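Local coordinates for protein 3-oxo-tetronate kinase (Haemophilus influenzae, PDB 1YZY) that catalyses the ATP-dependent phosphorylation of 3-oxo-tetronate to 3-oxo-tetronate 4-phosphate as a member of the four-carbon acid sugar kinase family, at residues G366-H371 against A385-I390; V27-V32 against D42-S47. All coordinates share one frame; numbering follows the deposited sequence.

How the contacts relate
Both contacts meet at strand 26-30, which pairs with strand 43-47 in contact 2 and, along its other edge, with strand 369-375 of contact 1. Their centres lie about 12 Å apart, and Phe-370 O to Gln-28 N (2.9 Å) and Thr-368 O to Asn-30 N (3.0 Å) are probable hydrogen bonds between them. Contact 2, in the sugar-binding N-terminal region, is buried and rests on regular parallel backbone pairing. Contact 1, in the nucleotide-binding C-terminal region, is only partly buried; there a turn meets a strand end, with one weak backbone bond, and a carboxylate and a phenylalanine ring do most of the work, helped by a bridging water.

Contact 1 of 2, residues G366-H371 against A385-I390; sequences GFTGFH and AVEEDI
The Phe-367 ring carries the methyl group of Ala-385 over one face, a CH-pi contact with CB 3.6 Å from the ring centroid, while Glu-388 OE2, also salt-bridged to Lys-343, lies at its edge, in plane, 3.7 Å from CE1. The Glu-388 carboxylate stands almost perpendicular to the ring. Ile-390 crosses the far end, with CB 3.8 Å from CZ, and Leu-392 touches the ring too. At the edge of the His-371 ring, water 1 joins NE2 to Val-386 O, to which it donates.

The loop between strands 380-385 and 391-395 of the nucleotide-binding region thus packs on the lead-in and start of strand 369-375. The Glu-387 chain bends at chi2 (89°), bringing OE2 within 2.8 Å of Thr-368 N, which meets its syn lone pair, and 2.7 Å of Thr-368 OG1, which donates from above the carboxylate plane. Nearby, Phe-370 and Ala-385 form an antiparallel non-hydrogen-bonded pair, followed by a weak bond from Val-386 N to Gly-369 O (3.4 Å).

Glu-387 OE1, covered by this contact, has no modelled hydrogen-bond partner, an imbalance that would probably concentrate negative charge on OE2.

Contact 2 of 2, residues V27-V32 against D42-S47; sequences VQMNGV and DAIVIS
Val-27 opens a ladder of five backbone hydrogen bonds between 27-32 and 42-47, its N donating to Ala-43 O (3.0 Å) and its O accepting from Val-45 N (2.8 Å). Met-29 repeats the pattern two residues on, with N bonded to Val-45 O and O to Ser-47 N; the second of these is nearly straight, at 175° about the hydrogen. The last rung, Gly-31 N to Ser-47 O (2.8 Å), is more bent and lies beyond the end of strand 26-30. Three of the acceptors also receive a CA-H...O contact: Ile-44 CA to Val-27 O, Gln-28 CA to Val-45 O and Ile-46 CA to Met-29 O.

The intervening Gln-28 and Asn-30 turn their backbone groups to residues 366-371. Strand 43-47 is bonded on its far side, where Ile-44 pairs with Leu-2; at its start Asp-42 OD2 accepts from Ser-25 N, and Ala-43 shares a backbone bond with Ser-25. The strands run parallel, the axes of the short segments 21° apart. Both belong to the sugar-binding N-terminal region, and pairing continues through strand 26-30 into strand 369-375 of the nucleotide-binding region. Helices cover both faces. Gln-28, Asn-30 and Ser-47 each touch Phe-9 of helix 9-20. Ile-44 and Ile-46 meet Trp-68 and Leu-69 of helix 55-71.

On the face of Gln-28, Val-45, Asn-30 and Ser-47, Gln-28 is extended, with CG anti to the backbone N (chi1 180°) and the chain straight beyond it, which brings NE2 to 4.1 Å from Ser-47 CB; NE2 makes a weak hydrogen bond to Ser-13 OG. On the face of Val-27, Ile-44, Met-29 and Ile-46, Met-29 meets both isoleucines, through CG to Ile-44 CG2 (4.2 Å) and through CB to Ile-46 CG1 (4.2 Å). The other branch of Ile-46, CG2, lies 3.8 Å from Gly-31 O and near Val-32 CG2.

Contact 1 of 2, residues G366-H371 against A385-I390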
# COMPACT_ATOMS: atom_id res chain seq x y z
N GLY A 366 11.88 -14.60 0.10
CA GLY A 366 12.39 -13.98 1.31
C GLY A 366 12.54 -12.47 1.37
O GLY A 366 13.31 -11.96 2.18
N PHE A 367 11.79 -11.75 0.54
CA PHE A 367 11.87 -10.29 0.50
C PHE A 367 11.08 -9.61 1.62
O PHE A 367 9.92 -9.94 1.87
CB PHE A 367 11.42 -9.79 -0.87
CG PHE A 367 12.18 -10.40 -2.01
CD1 PHE A 367 13.55 -10.62 -1.91
CD2 PHE A 367 11.52 -10.76 -3.18
CE1 PHE A 367 14.26 -11.18 -2.97
CE2 PHE A 367 12.22 -11.31 -4.24
CZ PHE A 367 13.60 -11.53 -4.14
N THR A 368 11.72 -8.64 2.27
CA THR A 368 11.14 -7.93 3.41
C THR A 368 10.68 -6.51 3.09
O THR A 368 10.04 -5.85 3.92
CB THR A 368 12.16 -7.83 4.56
OG1 THR A 368 13.32 -7.12 4.10
CG2 THR A 368 12.58 -9.22 5.02
N GLY A 369 11.05 -6.02 1.91
CA GLY A 369 10.68 -4.68 1.51
C GLY A 369 10.98 -4.49 0.05
O GLY A 369 11.65 -5.34 -0.56
N PHE A 370 10.53 -3.39 -0.52
CA PHE A 370 10.73 -3.13 -1.93
C PHE A 370 10.89 -1.65 -2.24
O PHE A 370 10.48 -0.80 -1.45
CB PHE A 370 9.53 -3.63 -2.73
CG PHE A 370 9.18 -5.07 -2.47
CD1 PHE A 370 9.76 -6.09 -3.21
CD2 PHE A 370 8.27 -5.40 -1.47
CE1 PHE A 370 9.45 -7.42 -2.97
CE2 PHE A 370 7.95 -6.73 -1.21
CZ PHE A 370 8.54 -7.75 -1.96
N HIS A 371 11.55 -1.37 -3.36
CA HIS A 371 11.69 -0.01 -3.85
C HIS A 371 10.48 0.21 -4.77
O HIS A 371 10.31 -0.59 -5.70
CB HIS A 371 12.89 0.10 -4.78
CG HIS A 371 14.20 0.18 -4.06
ND1 HIS A 371 14.84 1.38 -3.82
CD2 HIS A 371 14.97 -0.78 -3.50
CE1 HIS A 371 15.95 1.15 -3.14
NE2 HIS A 371 16.05 -0.15 -2.94
N ALA A 385 13.27 -5.71 -4.99
CA ALA A 385 13.64 -6.11 -3.65
C ALA A 385 14.77 -5.25 -3.13
O ALA A 385 15.57 -4.73 -3.90
CB ALA A 385 14.04 -7.58 -3.64
N VAL A 386 14.80 -5.04 -1.82
CA VAL A 386 15.88 -4.27 -1.21
C VAL A 386 17.13 -5.16 -1.05
O VAL A 386 18.26 -4.67 -1.09
CB VAL A 386 15.47 -3.67 0.16
CG1 VAL A 386 14.36 -2.65 -0.03
CG2 VAL A 386 15.01 -4.76 1.11
N GLU A 387 16.89 -6.46 -0.89
CA GLU A 387 17.94 -7.47 -0.71
C GLU A 387 18.81 -7.77 -1.94
O GLU A 387 19.99 -8.09 -1.80
CB GLU A 387 17.34 -8.79 -0.22
CG GLU A 387 16.68 -8.71 1.15
CD GLU A 387 15.21 -8.31 1.12
OE1 GLU A 387 14.73 -7.77 0.10
OE2 GLU A 387 14.53 -8.55 2.13
N GLU A 388 18.20 -7.73 -3.12
CA GLU A 388 18.91 -8.01 -4.37
C GLU A 388 18.15 -7.52 -5.60
O GLU A 388 16.94 -7.31 -5.54
CB GLU A 388 19.19 -9.51 -4.49
CG GLU A 388 17.97 -10.42 -4.32
CD GLU A 388 18.33 -11.90 -4.29
OE1 GLU A 388 19.31 -12.30 -4.96
OE2 GLU A 388 17.63 -12.67 -3.60
N ASP A 389 18.85 -7.41 -6.72
CA ASP A 389 18.28 -6.94 -7.98
C ASP A 389 17.20 -7.82 -8.60
O ASP A 389 17.36 -8.32 -9.72
CB ASP A 389 19.39 -6.71 -9.01
CG ASP A 389 20.30 -5.54 -8.66
OD1 ASP A 389 19.95 -4.75 -7.76
OD2 ASP A 389 21.37 -5.42 -9.30
N ILE A 390 16.08 -7.98 -7.90
CA ILE A 390 14.97 -8.78 -8.40
C ILE A 390 13.74 -7.88 -8.48
O ILE A 390 13.41 -7.20 -7.52
CB ILE A 390 14.66 -9.98 -7.45
CG1 ILE A 390 15.90 -10.88 -7.29
CG2 ILE A 390 13.47 -10.77 -7.96
CD1 ILE A 390 16.35 -11.58 -8.56
O HOH W 1 18.44 -2.14 -2.05

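Contact 2 of 2, residues V27-V32 against D42-S47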
# COMPACT_ATOMS: atom_id res chain seq x y z
N VAL A 27 10.69 3.48 -0.49
CA VAL A 27 10.94 2.09 -0.10
C VAL A 27 9.87 1.71 0.91
O VAL A 27 9.70 2.38 1.93
CB VAL A 27 12.33 1.90 0.54
CG1 VAL A 27 12.41 0.54 1.21
CG2 VAL A 27 13.41 2.02 -0.50
N GLN A 28 9.11 0.67 0.61
CA GLN A 28 8.07 0.20 1.51
C GLN A 28 8.48 -1.10 2.21
O GLN A 28 8.54 -2.16 1.59
CB GLN A 28 6.76 -0.03 0.75
CG GLN A 28 5.62 -0.53 1.64
CD GLN A 28 4.38 -0.92 0.85
OE1 GLN A 28 4.22 -0.53 -0.31
NE2 GLN A 28 3.51 -1.72 1.47
N MET A 29 8.75 -1.00 3.51
CA MET A 29 9.12 -2.15 4.31
C MET A 29 7.86 -2.77 4.92
O MET A 29 6.99 -2.05 5.40
CB MET A 29 10.09 -1.74 5.41
CG MET A 29 11.39 -1.15 4.88
SD MET A 29 12.24 -2.25 3.71
CE MET A 29 13.71 -2.69 4.64
N ASN A 30 7.73 -4.08 4.84
CA ASN A 30 6.57 -4.76 5.41
C ASN A 30 6.97 -5.25 6.80
O ASN A 30 7.66 -6.26 6.94
CB ASN A 30 6.13 -5.93 4.53
CG ASN A 30 5.83 -5.50 3.10
OD1 ASN A 30 5.18 -4.48 2.87
ND2 ASN A 30 6.29 -6.28 2.13
N GLY A 31 6.56 -4.51 7.83
CA GLY A 31 6.91 -4.85 9.20
C GLY A 31 8.18 -4.11 9.56
O GLY A 31 8.88 -3.63 8.67
N VAL A 32 8.47 -3.95 10.85
CA VAL A 32 9.70 -3.25 11.26
C VAL A 32 10.92 -4.11 10.92
O VAL A 32 11.02 -5.26 11.36
CB VAL A 32 9.71 -2.94 12.77
CG1 VAL A 32 10.98 -2.16 13.14
CG2 VAL A 32 8.48 -2.14 13.15
N ASP A 42 14.10 8.96 -0.63
CA ASP A 42 13.42 10.15 -0.14
C ASP A 42 12.37 9.84 0.92
O ASP A 42 12.10 10.66 1.79
CB ASP A 42 12.72 10.89 -1.29
CG ASP A 42 13.68 11.34 -2.37
OD1 ASP A 42 14.80 11.77 -2.04
OD2 ASP A 42 13.29 11.27 -3.56
N ALA A 43 11.75 8.66 0.80
CA ALA A 43 10.72 8.24 1.74
C ALA A 43 10.74 6.74 2.03
O ALA A 43 11.02 5.92 1.15
CB ALA A 43 9.34 8.66 1.21
N ILE A 44 10.47 6.38 3.27
CA ILE A 44 10.41 4.98 3.66
C ILE A 44 9.09 4.78 4.37
O ILE A 44 8.79 5.49 5.32
CB ILE A 44 11.55 4.57 4.61
CG1 ILE A 44 12.91 4.88 3.98
CG2 ILE A 44 11.45 3.08 4.92
CD1 ILE A 44 14.07 4.70 4.93
N VAL A 45 8.28 3.85 3.87
CA VAL A 45 6.99 3.53 4.46
C VAL A 45 7.04 2.17 5.17
O VAL A 45 7.44 1.18 4.56
CB VAL A 45 5.90 3.43 3.37
CG1 VAL A 45 4.54 3.17 3.99
CG2 VAL A 45 5.85 4.69 2.52
N ILE A 46 6.68 2.12 6.45
CA ILE A 46 6.66 0.85 7.17
C ILE A 46 5.21 0.41 7.36
O ILE A 46 4.40 1.12 7.96
CB ILE A 46 7.39 0.92 8.54
CG1 ILE A 46 8.89 1.10 8.32
CG2 ILE A 46 7.15 -0.37 9.35
CD1 ILE A 46 9.68 1.14 9.59
N SER A 47 4.87 -0.73 6.77
CA SER A 47 3.54 -1.32 6.82
C SER A 47 3.35 -2.18 8.07
O SER A 47 4.14 -3.10 8.33
CB SER A 47 3.32 -2.16 5.55
OG SER A 47 2.56 -3.33 5.79